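Local structure of citrate lyase subunit beta-like protein (Mycobacterium tuberculosis H37Rv, 6AQ4) at residues Trp18-Ala23 against Val38-Leu43; Asp187-Asp192 against Val213-His218. The protein is a magnesium-binding protein of the HpcH/HpaI aldolase family with lyase activity, binds citramalyl-CoA and may play a role in fatty acid biosynthesis. All blocks are in the same frame, centred on the assembly; numbering follows the deposited sequence.

Contact 1: residues Trp18-Ala23 against Val38-Leu43. With CQM (Citramalyl-CoA), chain L.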
ATOM      1  N   TRP B  18      -3.478  23.478  10.385  1.00 43.48           N
ATOM      2  CA  TRP B  18      -2.240  23.648  11.154  1.00 36.98           C
ATOM      3  C   TRP B  18      -1.124  24.263  10.311  1.00 38.87           C
ATOM      4  O   TRP B  18      -1.026  24.039   9.102  1.00 39.25           O
ATOM      5  CB  TRP B  18      -1.763  22.334  11.778  1.00 33.35           C
ATOM      6  CG  TRP B  18      -2.713  21.727  12.771  1.00 40.89           C
ATOM      7  CD1 TRP B  18      -4.063  21.955  12.879  1.00 47.04           C
ATOM      8  CD2 TRP B  18      -2.384  20.789  13.797  1.00 40.09           C
ATOM      9  NE1 TRP B  18      -4.588  21.206  13.906  1.00 42.39           N
ATOM     10  CE2 TRP B  18      -3.576  20.483  14.486  1.00 44.97           C
ATOM     11  CE3 TRP B  18      -1.192  20.174  14.202  1.00 47.96           C
ATOM     12  CZ2 TRP B  18      -3.610  19.593  15.560  1.00 48.00           C
ATOM     13  CZ3 TRP B  18      -1.228  19.285  15.265  1.00 50.22           C
ATOM     14  CH2 TRP B  18      -2.430  19.000  15.929  1.00 50.53           C
ATOM     15  N   LEU B  19      -0.286  25.045  10.975  1.00 44.72           N
ATOM     16  CA  LEU B  19       0.744  25.819  10.308  1.00 43.19           C
ATOM     17  C   LEU B  19       2.084  25.654  11.021  1.00 46.66           C
ATOM     18  O   LEU B  19       2.208  25.895  12.227  1.00 41.78           O
ATOM     19  CB  LEU B  19       0.344  27.297  10.277  1.00 42.33           C
ATOM     20  CG  LEU B  19       1.334  28.303   9.680  1.00 43.75           C
ATOM     21  CD1 LEU B  19       1.750  27.888   8.273  1.00 45.79           C
ATOM     22  CD2 LEU B  19       0.732  29.712   9.681  1.00 43.58           C
ATOM     23  N   PHE B  20       3.081  25.228  10.260  1.00 44.12           N
ATOM     24  CA  PHE B  20       4.449  25.261  10.708  1.00 37.58           C
ATOM     25  C   PHE B  20       4.936  26.704  10.762  1.00 40.42           C
ATOM     26  O   PHE B  20       4.666  27.494   9.860  1.00 40.10           O
ATOM     27  CB  PHE B  20       5.323  24.512   9.720  1.00 38.21           C
ATOM     28  CG  PHE B  20       5.476  23.054  10.018  1.00 36.20           C
ATOM     29  CD1 PHE B  20       6.226  22.626  11.107  1.00 36.55           C
ATOM     30  CD2 PHE B  20       4.913  22.104   9.181  1.00 37.55           C
ATOM     31  CE1 PHE B  20       6.387  21.271  11.367  1.00 35.20           C
ATOM     32  CE2 PHE B  20       5.068  20.756   9.430  1.00 30.58           C
ATOM     33  CZ  PHE B  20       5.812  20.335  10.524  1.00 35.66           C
ATOM     34  N   CYS B  21       5.667  27.029  11.821  1.00 36.10           N
ATOM     35  CA  CYS B  21       6.426  28.270  11.901  1.00 44.38           C
ATOM     36  C   CYS B  21       7.778  27.966  12.564  1.00 42.94           C
ATOM     37  O   CYS B  21       7.821  27.514  13.703  1.00 42.68           O
ATOM     38  CB  CYS B  21       5.666  29.312  12.717  1.00 38.13           C
ATOM     39  SG  CYS B  21       6.540  30.883  12.849  1.00 46.26           S
ATOM     40  N   PRO B  22       8.888  28.176  11.842  1.00 44.67           N
ATOM     41  CA  PRO B  22      10.193  27.924  12.467  1.00 46.92           C
ATOM     42  C   PRO B  22      10.362  28.734  13.756  1.00 44.70           C
ATOM     43  O   PRO B  22      10.051  29.923  13.786  1.00 40.39           O
ATOM     44  CB  PRO B  22      11.188  28.398  11.401  1.00 46.99           C
ATOM     45  CG  PRO B  22      10.455  28.209  10.106  1.00 48.95           C
ATOM     46  CD  PRO B  22       9.017  28.554  10.424  1.00 49.25           C
ATOM     47  N   ALA B  23      10.857  28.093  14.808  1.00 41.88           N
ATOM     48  CA  ALA B  23      10.952  28.743  16.113  1.00 37.22           C
ATOM     49  C   ALA B  23      12.038  29.818  16.214  1.00 41.00           C
ATOM     50  O   ALA B  23      12.105  30.515  17.220  1.00 46.46           O
ATOM     51  CB  ALA B  23      11.115  27.709  17.212  1.00 38.27           C
ATOM     52  N   VAL B  38      -4.065  25.549  14.624  1.00 56.53           N
ATOM     53  CA  VAL B  38      -3.003  25.114  15.528  1.00 52.62           C
ATOM     54  C   VAL B  38      -1.661  25.444  14.886  1.00 51.09           C
ATOM     55  O   VAL B  38      -1.497  25.294  13.677  1.00 52.23           O
ATOM     56  CB  VAL B  38      -3.054  23.589  15.804  1.00 58.54           C
ATOM     57  CG1 VAL B  38      -1.776  23.121  16.512  1.00 60.53           C
ATOM     58  CG2 VAL B  38      -4.284  23.216  16.617  1.00 52.02           C
ATOM     59  N   VAL B  39      -0.704  25.896  15.689  1.00 48.97           N
ATOM     60  CA  VAL B  39       0.627  26.208  15.178  1.00 39.30           C
ATOM     61  C   VAL B  39       1.654  25.184  15.647  1.00 42.21           C
ATOM     62  O   VAL B  39       1.665  24.786  16.809  1.00 35.62           O
ATOM     63  CB  VAL B  39       1.083  27.611  15.614  1.00 46.46           C
ATOM     64  CG1 VAL B  39       2.588  27.782  15.387  1.00 41.35           C
ATOM     65  CG2 VAL B  39       0.289  28.676  14.880  1.00 46.11           C
ATOM     66  N   ILE B  40       2.502  24.742  14.729  1.00 45.31           N
ATOM     67  CA  ILE B  40       3.618  23.863  15.080  1.00 39.48           C
ATOM     68  C   ILE B  40       4.929  24.660  15.082  1.00 40.37           C
ATOM     69  O   ILE B  40       5.531  24.883  14.028  1.00 40.93           O
ATOM     70  CB  ILE B  40       3.757  22.688  14.084  1.00 31.82           C
ATOM     71  CG1 ILE B  40       2.449  21.890  13.995  1.00 29.90           C
ATOM     72  CG2 ILE B  40       4.909  21.779  14.501  1.00 34.79           C
ATOM     73  CD1 ILE B  40       2.435  20.861  12.858  1.00 26.48           C
ATOM     74  N   LEU B  41       5.356  25.108  16.260  1.00 42.54           N
ATOM     75  CA  LEU B  41       6.650  25.768  16.404  1.00 36.75           C
ATOM     76  C   LEU B  41       7.751  24.750  16.157  1.00 40.59           C
ATOM     77  O   LEU B  41       7.777  23.689  16.777  1.00 47.67           O
ATOM     78  CB  LEU B  41       6.776  26.364  17.799  1.00 37.43           C
ATOM     79  CG  LEU B  41       5.705  27.426  18.038  1.00 38.78           C
ATOM     80  CD1 LEU B  41       5.782  27.992  19.441  1.00 46.12           C
ATOM     81  CD2 LEU B  41       5.837  28.526  16.999  1.00 41.47           C
ATOM     82  N   ASP B  42       8.666  25.072  15.253  1.00 34.27           N
ATOM     83  CA  ASP B  42       9.592  24.066  14.759  1.00 36.11           C
ATOM     84  C   ASP B  42      11.046  24.258  15.206  1.00 42.22           C
ATOM     85  O   ASP B  42      11.658  25.291  14.936  1.00 43.78           O
ATOM     86  CB  ASP B  42       9.516  24.001  13.236  1.00 28.60           C
ATOM     87  CG  ASP B  42      10.349  22.900  12.676  1.00 37.21           C
ATOM     88  OD1 ASP B  42      10.606  21.923  13.421  1.00 37.44           O
ATOM     89  OD2 ASP B  42      10.746  23.001  11.500  1.00 37.40           O
ATOM     90  N   LEU B  43      11.590  23.247  15.881  1.00 35.46           N
ATOM     91  CA  LEU B  43      12.979  23.259  16.301  1.00 36.65           C
ATOM     92  C   LEU B  43      13.840  22.377  15.402  1.00 36.17           C
ATOM     93  O   LEU B  43      15.072  22.324  15.561  1.00 32.98           O
ATOM     94  CB  LEU B  43      13.105  22.772  17.746  1.00 35.62           C
ATOM     95  CG  LEU B  43      12.344  23.517  18.840  1.00 36.13           C
ATOM     96  CD1 LEU B  43      12.546  22.811  20.171  1.00 41.11           C
ATOM     97  CD2 LEU B  43      12.815  24.952  18.916  1.00 32.36           C
TER
HETATM   98  C2  CQM L 302       8.746  18.638   5.563  1.00 46.92           C
HETATM   99  C4  CQM L 302       9.236  16.266   5.236  1.00 38.53           C
HETATM  100  C6  CQM L 302       7.228  17.047   6.643  1.00 43.54           C
HETATM  101  P2A CQM L 302       8.533  34.258   3.249  1.00 60.56           P
HETATM  102  O5A CQM L 302       8.501  35.408   4.229  1.00 68.24           O
HETATM  103  O4A CQM L 302       9.765  34.331   2.370  1.00 52.28           O
HETATM  104  O3A CQM L 302       7.238  34.194   2.363  1.00 79.04           O
HETATM  105  O6A CQM L 302       8.624  32.885   4.057  1.00 60.17           O
HETATM  106  P1A CQM L 302       6.257  35.420   2.215  1.00 60.07           P
HETATM  107  O1A CQM L 302       5.119  35.011   1.291  1.00 63.75           O
HETATM  108  O2A CQM L 302       7.024  36.617   1.656  1.00 64.55           O
HETATM  109  O5B CQM L 302       5.638  35.797   3.616  1.00 67.81           O
HETATM  110  C5B CQM L 302       4.746  36.863   3.685  1.00 66.62           C
HETATM  111  C4B CQM L 302       4.018  37.045   5.009  1.00 67.68           C
HETATM  112  O4B CQM L 302       3.717  35.789   5.501  1.00 63.40           O
HETATM  113  C3B CQM L 302       4.887  37.622   6.033  1.00 67.33           C
HETATM  114  O3B CQM L 302       4.095  38.275   6.985  1.00 66.24           O
HETATM  115  C2B CQM L 302       5.444  36.485   6.607  1.00 68.29           C
HETATM  116  O2B CQM L 302       6.234  36.803   7.711  1.00 74.07           O
HETATM  117  C1B CQM L 302       4.299  35.567   6.738  1.00 62.24           C
HETATM  118  P3B CQM L 302       3.870  39.849   6.870  1.00 89.46           P
HETATM  119  O7A CQM L 302       3.121  40.349   8.098  1.00 93.55           O
HETATM  120  O8A CQM L 302       3.064  40.164   5.617  1.00 82.82           O
HETATM  121  O9A CQM L 302       5.231  40.507   6.780  1.00 83.75           O
HETATM  122  N9A CQM L 302       4.617  34.141   6.882  1.00 55.87           N
HETATM  123  C4A CQM L 302       4.453  33.395   7.991  1.00 54.80           C
HETATM  124  N3A CQM L 302       3.987  33.644   9.226  1.00 59.50           N
HETATM  125  C2A CQM L 302       3.935  32.672  10.137  1.00 50.62           C
HETATM  126  N1A CQM L 302       4.356  31.430   9.855  1.00 47.45           N
HETATM  127  C6A CQM L 302       4.826  31.126   8.638  1.00 49.93           C
HETATM  128  C5A CQM L 302       4.884  32.115   7.669  1.00 52.12           C
HETATM  129  N7A CQM L 302       5.293  32.127   6.387  1.00 52.03           N
HETATM  130  C8A CQM L 302       5.130  33.367   5.913  1.00 56.53           C
HETATM  131  N6A CQM L 302       5.279  29.790   8.296  1.00 45.01           N
HETATM  132  CBP CQM L 302       9.043  30.484   4.133  1.00 51.32           C
HETATM  133  CCP CQM L 302       8.948  31.737   3.332  1.00 50.68           C
HETATM  134  CDP CQM L 302      10.409  30.467   4.757  1.00 51.00           C
HETATM  135  CEP CQM L 302       8.854  29.259   3.203  1.00 49.24           C
HETATM  136  CAP CQM L 302       7.956  30.530   5.196  1.00 49.97           C
HETATM  137  OAP CQM L 302       6.669  30.411   4.641  1.00 40.86           O
HETATM  138  C9P CQM L 302       8.070  29.403   6.231  1.00 50.70           C
HETATM  139  O9P CQM L 302       8.950  29.408   7.065  1.00 48.01           O
HETATM  140  N8P CQM L 302       7.119  28.311   6.212  1.00 43.78           N
HETATM  141  C7P CQM L 302       7.253  27.264   7.172  1.00 39.06           C
HETATM  142  C6P CQM L 302       8.605  26.539   7.102  1.00 39.80           C
HETATM  143  C5P CQM L 302       8.672  25.321   7.977  1.00 44.88           C
HETATM  144  O5P CQM L 302       8.222  25.381   9.099  1.00 46.93           O
HETATM  145  N4P CQM L 302       9.271  24.114   7.459  1.00 44.21           N
HETATM  146  C3P CQM L 302       9.308  22.906   8.280  1.00 43.39           C
HETATM  147  C2P CQM L 302       8.104  22.039   7.977  1.00 41.25           C
HETATM  148  S1P CQM L 302       8.056  21.301   6.337  1.00 39.47           S
HETATM  149  C1  CQM L 302       9.143  19.837   6.430  1.00 52.14           C
HETATM  150  O2  CQM L 302      10.174  19.787   7.179  1.00 38.72           O
HETATM  151  C3  CQM L 302       8.683  17.297   6.240  1.00 41.45           C
HETATM  152  O7  CQM L 302       9.484  17.338   7.378  1.00 31.86           O
HETATM  153  O3  CQM L 302      10.414  15.742   5.360  1.00 32.57           O
HETATM  154  O4  CQM L 302       8.533  15.920   4.252  1.00 36.94           O
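With chi1 of Trp-18 at -62°, CG lies anti to the carbonyl carbon and the indole spreads over Val-38, whose CB sits 3.3 Å from the centroid of the five-membered ring in a CH-pi contact. The two valine methyls straddle this point: CG1 turns to the benzo side near CD2, and CG2 comes within 3.4 Å of Trp-18 NE1, which itself bonds to the carbonyl of Gly-15. Ile-40 CG1, placed beside the backbone N by a chi1 of -56°, carries CD1 to both aromatics. This methyl meets the indole in plane at its edge, 3.9 Å from Trp-18 CE3, and also lies over one face of the Phe-20 ring, offset toward its rim, in a CH-pi contact, while Ile-40 CG2 lies 3.5 Å from Phe-20 CE1. The opposite face of Phe-20 takes citramalyl-CoA, its C2P standing 3.3 Å above the ring plane over the centre.

Beneath these groups, strands 18-22 and 38-42 pair in parallel as the first two strands of the TIM barrel, joined by helix 29-35 in a beta-alpha-beta crossover. Five backbone bonds hold the register, from Leu-19 N to Val-38 O through to Ala-23 N to Asp-42 O. Asp-42 OD1 forms a salt bridge with Arg-72, a substrate-binding residue, and accepts Glu-44 N; OD2 accepts Gly-46 N. On the ligand's adenine, N6A donates to Phe-20 O at 2.8 Å, and N1A lies 3.7 Å from Cys-21 SG. Phe-20 thus meets the ligand twice: its carbonyl accepts the adenine amino group, while its ring, backed by Ile-40, packs against the pantetheine arm.

Contact 2: residues Asp187-Asp192 against Val213-His218. With CQM (Citramalyl-CoA), chain L.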
ATOM      1  N   ASP B 187      -2.228  15.060   7.550  1.00 31.81           N
ATOM      2  CA  ASP B 187      -1.757  14.878   6.180  1.00 33.20           C
ATOM      3  C   ASP B 187      -0.547  15.767   5.879  1.00 30.20           C
ATOM      4  O   ASP B 187      -0.351  16.814   6.507  1.00 32.49           O
ATOM      5  CB  ASP B 187      -2.886  15.157   5.185  1.00 24.98           C
ATOM      6  CG  ASP B 187      -2.640  14.516   3.825  1.00 32.73           C
ATOM      7  OD1 ASP B 187      -1.865  13.535   3.751  1.00 27.32           O
ATOM      8  OD2 ASP B 187      -3.235  14.990   2.830  1.00 32.73           O
ATOM      9  N   ALA B 188       0.248  15.350   4.895  1.00 33.64           N
ATOM     10  CA  ALA B 188       1.527  15.990   4.594  1.00 31.75           C
ATOM     11  C   ALA B 188       1.418  17.411   4.038  1.00 31.98           C
ATOM     12  O   ALA B 188       0.457  17.758   3.345  1.00 28.79           O
ATOM     13  CB  ALA B 188       2.352  15.110   3.650  1.00 32.09           C
ATOM     14  N   VAL B 189       2.425  18.228   4.334  1.00 32.58           N
ATOM     15  CA  VAL B 189       2.453  19.614   3.862  1.00 33.92           C
ATOM     16  C   VAL B 189       2.432  19.673   2.339  1.00 35.11           C
ATOM     17  O   VAL B 189       2.873  18.731   1.667  1.00 34.78           O
ATOM     18  CB  VAL B 189       3.723  20.354   4.352  1.00 34.76           C
ATOM     19  CG1 VAL B 189       3.622  20.711   5.843  1.00 32.76           C
ATOM     20  CG2 VAL B 189       4.971  19.524   4.059  1.00 37.28           C
ATOM     21  N   HIS B 190       1.924  20.783   1.800  1.00 38.63           N
ATOM     22  CA  HIS B 190       1.941  21.038   0.363  1.00 35.85           C
ATOM     23  C   HIS B 190       3.005  22.103   0.091  1.00 38.76           C
ATOM     24  O   HIS B 190       2.809  23.282   0.413  1.00 38.17           O
ATOM     25  CB  HIS B 190       0.568  21.532  -0.111  1.00 35.56           C
ATOM     26  CG  HIS B 190       0.373  21.457  -1.596  1.00 35.76           C
ATOM     27  ND1 HIS B 190      -0.076  20.317  -2.228  1.00 31.97           N
ATOM     28  CD2 HIS B 190       0.563  22.378  -2.572  1.00 38.30           C
ATOM     29  CE1 HIS B 190      -0.141  20.532  -3.529  1.00 31.47           C
ATOM     30  NE2 HIS B 190       0.234  21.779  -3.764  1.00 40.73           N
ATOM     31  N   LEU B 191       4.123  21.683  -0.503  1.00 37.28           N
ATOM     32  CA  LEU B 191       5.322  22.521  -0.600  1.00 34.09           C
ATOM     33  C   LEU B 191       5.297  23.558  -1.724  1.00 38.52           C
ATOM     34  O   LEU B 191       5.999  24.574  -1.636  1.00 34.69           O
ATOM     35  CB  LEU B 191       6.589  21.657  -0.711  1.00 37.17           C
ATOM     36  CG  LEU B 191       6.975  20.777   0.491  1.00 38.30           C
ATOM     37  CD1 LEU B 191       8.352  20.153   0.265  1.00 39.09           C
ATOM     38  CD2 LEU B 191       6.973  21.562   1.801  1.00 40.32           C
ATOM     39  N   ASP B 192       4.504  23.296  -2.768  1.00 39.62           N
ATOM     40  CA  ASP B 192       4.291  24.247  -3.862  1.00 46.34           C
ATOM     41  C   ASP B 192       3.362  25.356  -3.366  1.00 41.03           C
ATOM     42  O   ASP B 192       2.147  25.214  -3.402  1.00 47.74           O
ATOM     43  CB  ASP B 192       3.681  23.539  -5.086  1.00 41.55           C
ATOM     44  CG  ASP B 192       3.866  24.332  -6.388  1.00 48.91           C
ATOM     45  OD1 ASP B 192       3.853  25.587  -6.357  1.00 45.03           O
ATOM     46  OD2 ASP B 192       4.030  23.695  -7.453  1.00 46.88           O
ATOM     47  N   VAL B 213      -6.429  16.666   9.970  1.00 38.93           N
ATOM     48  CA  VAL B 213      -5.615  17.860   9.783  1.00 37.91           C
ATOM     49  C   VAL B 213      -4.877  17.832   8.452  1.00 41.23           C
ATOM     50  O   VAL B 213      -4.394  16.775   8.025  1.00 34.20           O
ATOM     51  CB  VAL B 213      -4.535  17.924  10.864  1.00 39.32           C
ATOM     52  CG1 VAL B 213      -3.529  19.041  10.560  1.00 38.02           C
ATOM     53  CG2 VAL B 213      -5.165  18.077  12.246  1.00 39.26           C
ATOM     54  N   THR B 214      -4.785  18.985   7.797  1.00 37.81           N
ATOM     55  CA  THR B 214      -3.824  19.158   6.713  1.00 37.30           C
ATOM     56  C   THR B 214      -2.841  20.224   7.162  1.00 40.24           C
ATOM     57  O   THR B 214      -3.222  21.388   7.338  1.00 35.08           O
ATOM     58  CB  THR B 214      -4.482  19.592   5.375  1.00 41.92           C
ATOM     59  OG1 THR B 214      -5.127  18.468   4.762  1.00 38.88           O
ATOM     60  CG2 THR B 214      -3.422  20.119   4.410  1.00 41.29           C
ATOM     61  N   VAL B 215      -1.586  19.825   7.356  1.00 37.09           N
ATOM     62  CA  VAL B 215      -0.556  20.732   7.854  1.00 39.01           C
ATOM     63  C   VAL B 215      -0.081  21.680   6.763  1.00 33.70           C
ATOM     64  O   VAL B 215       0.192  21.256   5.636  1.00 33.74           O
ATOM     65  CB  VAL B 215       0.646  19.946   8.408  1.00 37.08           C
ATOM     66  CG1 VAL B 215       1.664  20.898   9.060  1.00 34.43           C
ATOM     67  CG2 VAL B 215       0.160  18.892   9.388  1.00 27.97           C
ATOM     68  N   CYS B 216       0.022  22.962   7.102  1.00 31.95           N
ATOM     69  CA  CYS B 216       0.461  23.975   6.140  1.00 34.94           C
ATOM     70  C   CYS B 216       1.820  24.566   6.474  1.00 39.17           C
ATOM     71  O   CYS B 216       2.259  24.530   7.626  1.00 40.43           O
ATOM     72  CB  CYS B 216      -0.559  25.113   6.050  1.00 38.08           C
ATOM     73  SG  CYS B 216      -2.169  24.560   5.497  1.00 45.00           S
ATOM     74  N   ILE B 217       2.468  25.124   5.452  1.00 37.54           N
ATOM     75  CA  ILE B 217       3.763  25.775   5.607  1.00 39.03           C
ATOM     76  C   ILE B 217       3.698  27.256   5.232  1.00 37.49           C
ATOM     77  O   ILE B 217       4.681  27.979   5.336  1.00 45.61           O
ATOM     78  CB  ILE B 217       4.876  25.032   4.836  1.00 36.68           C
ATOM     79  CG1 ILE B 217       4.418  24.655   3.423  1.00 41.10           C
ATOM     80  CG2 ILE B 217       5.265  23.743   5.603  1.00 33.74           C
ATOM     81  CD1 ILE B 217       4.419  25.794   2.411  1.00 47.37           C
ATOM     82  N   HIS B 218       2.525  27.714   4.816  1.00 46.01           N
ATOM     83  CA  HIS B 218       2.323  29.141   4.576  1.00 48.17           C
ATOM     84  C   HIS B 218       0.930  29.542   5.062  1.00 47.08           C
ATOM     85  O   HIS B 218      -0.025  28.789   4.892  1.00 50.29           O
ATOM     86  CB  HIS B 218       2.505  29.473   3.089  1.00 52.82           C
ATOM     87  CG  HIS B 218       2.657  30.937   2.808  1.00 50.12           C
ATOM     88  ND1 HIS B 218       1.591  31.754   2.499  1.00 58.84           N
ATOM     89  CD2 HIS B 218       3.752  31.732   2.790  1.00 45.41           C
ATOM     90  CE1 HIS B 218       2.021  32.988   2.308  1.00 60.29           C
ATOM     91  NE2 HIS B 218       3.330  33.004   2.481  1.00 52.59           N
TER
HETATM   92  C2  CQM L 302       8.746  18.638   5.563  1.00 46.92           C
HETATM   93  C4  CQM L 302       9.236  16.266   5.236  1.00 38.53           C
HETATM   94  C6  CQM L 302       7.228  17.047   6.643  1.00 43.54           C
HETATM   95  P2A CQM L 302       8.533  34.258   3.249  1.00 60.56           P
HETATM   96  O5A CQM L 302       8.501  35.408   4.229  1.00 68.24           O
HETATM   97  O4A CQM L 302       9.765  34.331   2.370  1.00 52.28           O
HETATM   98  O3A CQM L 302       7.238  34.194   2.363  1.00 79.04           O
HETATM   99  O6A CQM L 302       8.624  32.885   4.057  1.00 60.17           O
HETATM  100  P1A CQM L 302       6.257  35.420   2.215  1.00 60.07           P
HETATM  101  O1A CQM L 302       5.119  35.011   1.291  1.00 63.75           O
HETATM  102  O2A CQM L 302       7.024  36.617   1.656  1.00 64.55           O
HETATM  103  O5B CQM L 302       5.638  35.797   3.616  1.00 67.81           O
HETATM  104  C5B CQM L 302       4.746  36.863   3.685  1.00 66.62           C
HETATM  105  C4B CQM L 302       4.018  37.045   5.009  1.00 67.68           C
HETATM  106  O4B CQM L 302       3.717  35.789   5.501  1.00 63.40           O
HETATM  107  C3B CQM L 302       4.887  37.622   6.033  1.00 67.33           C
HETATM  108  O3B CQM L 302       4.095  38.275   6.985  1.00 66.24           O
HETATM  109  C2B CQM L 302       5.444  36.485   6.607  1.00 68.29           C
HETATM  110  O2B CQM L 302       6.234  36.803   7.711  1.00 74.07           O
HETATM  111  C1B CQM L 302       4.299  35.567   6.738  1.00 62.24           C
HETATM  112  P3B CQM L 302       3.870  39.849   6.870  1.00 89.46           P
HETATM  113  O7A CQM L 302       3.121  40.349   8.098  1.00 93.55           O
HETATM  114  O8A CQM L 302       3.064  40.164   5.617  1.00 82.82           O
HETATM  115  O9A CQM L 302       5.231  40.507   6.780  1.00 83.75           O
HETATM  116  N9A CQM L 302       4.617  34.141   6.882  1.00 55.87           N
HETATM  117  C4A CQM L 302       4.453  33.395   7.991  1.00 54.80           C
HETATM  118  N3A CQM L 302       3.987  33.644   9.226  1.00 59.50           N
HETATM  119  C2A CQM L 302       3.935  32.672  10.137  1.00 50.62           C
HETATM  120  N1A CQM L 302       4.356  31.430   9.855  1.00 47.45           N
HETATM  121  C6A CQM L 302       4.826  31.126   8.638  1.00 49.93           C
HETATM  122  C5A CQM L 302       4.884  32.115   7.669  1.00 52.12           C
HETATM  123  N7A CQM L 302       5.293  32.127   6.387  1.00 52.03           N
HETATM  124  C8A CQM L 302       5.130  33.367   5.913  1.00 56.53           C
HETATM  125  N6A CQM L 302       5.279  29.790   8.296  1.00 45.01           N
HETATM  126  CBP CQM L 302       9.043  30.484   4.133  1.00 51.32           C
HETATM  127  CCP CQM L 302       8.948  31.737   3.332  1.00 50.68           C
HETATM  128  CDP CQM L 302      10.409  30.467   4.757  1.00 51.00           C
HETATM  129  CEP CQM L 302       8.854  29.259   3.203  1.00 49.24           C
HETATM  130  CAP CQM L 302       7.956  30.530   5.196  1.00 49.97           C
HETATM  131  OAP CQM L 302       6.669  30.411   4.641  1.00 40.86           O
HETATM  132  C9P CQM L 302       8.070  29.403   6.231  1.00 50.70           C
HETATM  133  O9P CQM L 302       8.950  29.408   7.065  1.00 48.01           O
HETATM  134  N8P CQM L 302       7.119  28.311   6.212  1.00 43.78           N
HETATM  135  C7P CQM L 302       7.253  27.264   7.172  1.00 39.06           C
HETATM  136  C6P CQM L 302       8.605  26.539   7.102  1.00 39.80           C
HETATM  137  C5P CQM L 302       8.672  25.321   7.977  1.00 44.88           C
HETATM  138  O5P CQM L 302       8.222  25.381   9.099  1.00 46.93           O
HETATM  139  N4P CQM L 302       9.271  24.114   7.459  1.00 44.21           N
HETATM  140  C3P CQM L 302       9.308  22.906   8.280  1.00 43.39           C
HETATM  141  C2P CQM L 302       8.104  22.039   7.977  1.00 41.25           C
HETATM  142  S1P CQM L 302       8.056  21.301   6.337  1.00 39.47           S
HETATM  143  C1  CQM L 302       9.143  19.837   6.430  1.00 52.14           C
HETATM  144  O2  CQM L 302      10.174  19.787   7.179  1.00 38.72           O
HETATM  145  C3  CQM L 302       8.683  17.297   6.240  1.00 41.45           C
HETATM  146  O7  CQM L 302       9.484  17.338   7.378  1.00 31.86           O
HETATM  147  O3  CQM L 302      10.414  15.742   5.360  1.00 32.57           O
HETATM  148  O4  CQM L 302       8.533  15.920   4.252  1.00 36.94           O
HETATM  149  O   HOH W   1      -4.083  17.579   2.599  1.00 28.37           O
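Val-213 O accepts the amide of Asp-187 at 2.8 Å from Asp-187 N in an almost straight bond (179°), joining the seventh and eighth strands of the TIM barrel in parallel. At Thr-214, OG1 shares a water with Asp-187: the water donates to Asp-187 OD2 over 2.7 Å. Each side chain has further partners, Tyr-229 for the threonine and Arg-171 and Trp-142 for the aspartate. Pairing then slackens, because Val-215 N reaches Asp-187 O only through a weak 3.4 Å bond. Val-215 O, buried and without a hydrogen-bond partner in the model, faces Val-189 CA at 3.3 Å in a CA-H...O contact.

Past Cys-216, which turns from the loop, the side chain of Ile-217 points toward the 187-192 loop. A chi1 of 45° sets CG1 between the backbone N and the carbonyl carbon, with CD1 3.6 Å from His-190 O; CG2 packs tightly on Val-189 CG1 at 3.5 Å, the two side chains crossing at about a right angle. Ile-217 O takes two ligand donors, the pantetheine amide N8P and the hydroxyl OAP. His-218 ends the segment with ND1 bonded to Ser-220 OG, and its NE2 donates to diphosphate oxygen O1A of citramalyl-CoA at 2.9 Å.

Contacts 1 and 2, with centres about 11 Å apart, meet where the barrel closes: strand 213-216 of contact 2 runs beside strand 17-22 of contact 1. Cys-216 pairs with the backbones of Trp-18 and Phe-20, and Phe-20 N lies 2.8 Å from Cys-216 O in a probable hydrogen bond. Inside the barrel, Phe-20 CE2 packs 3.4 Å from Val-215 CG1, and Val-189 also touches this ring. Both contacts border citramalyl-CoA, contact 1 meeting its adenine and its pantetheine arm, contact 2 the pantetheine arm and the diphosphate. The side chains of Phe-20 and Val-189 each lie about 8 Å from the magnesium ion and from the side chain of Glu-120, which binds metal and substrate.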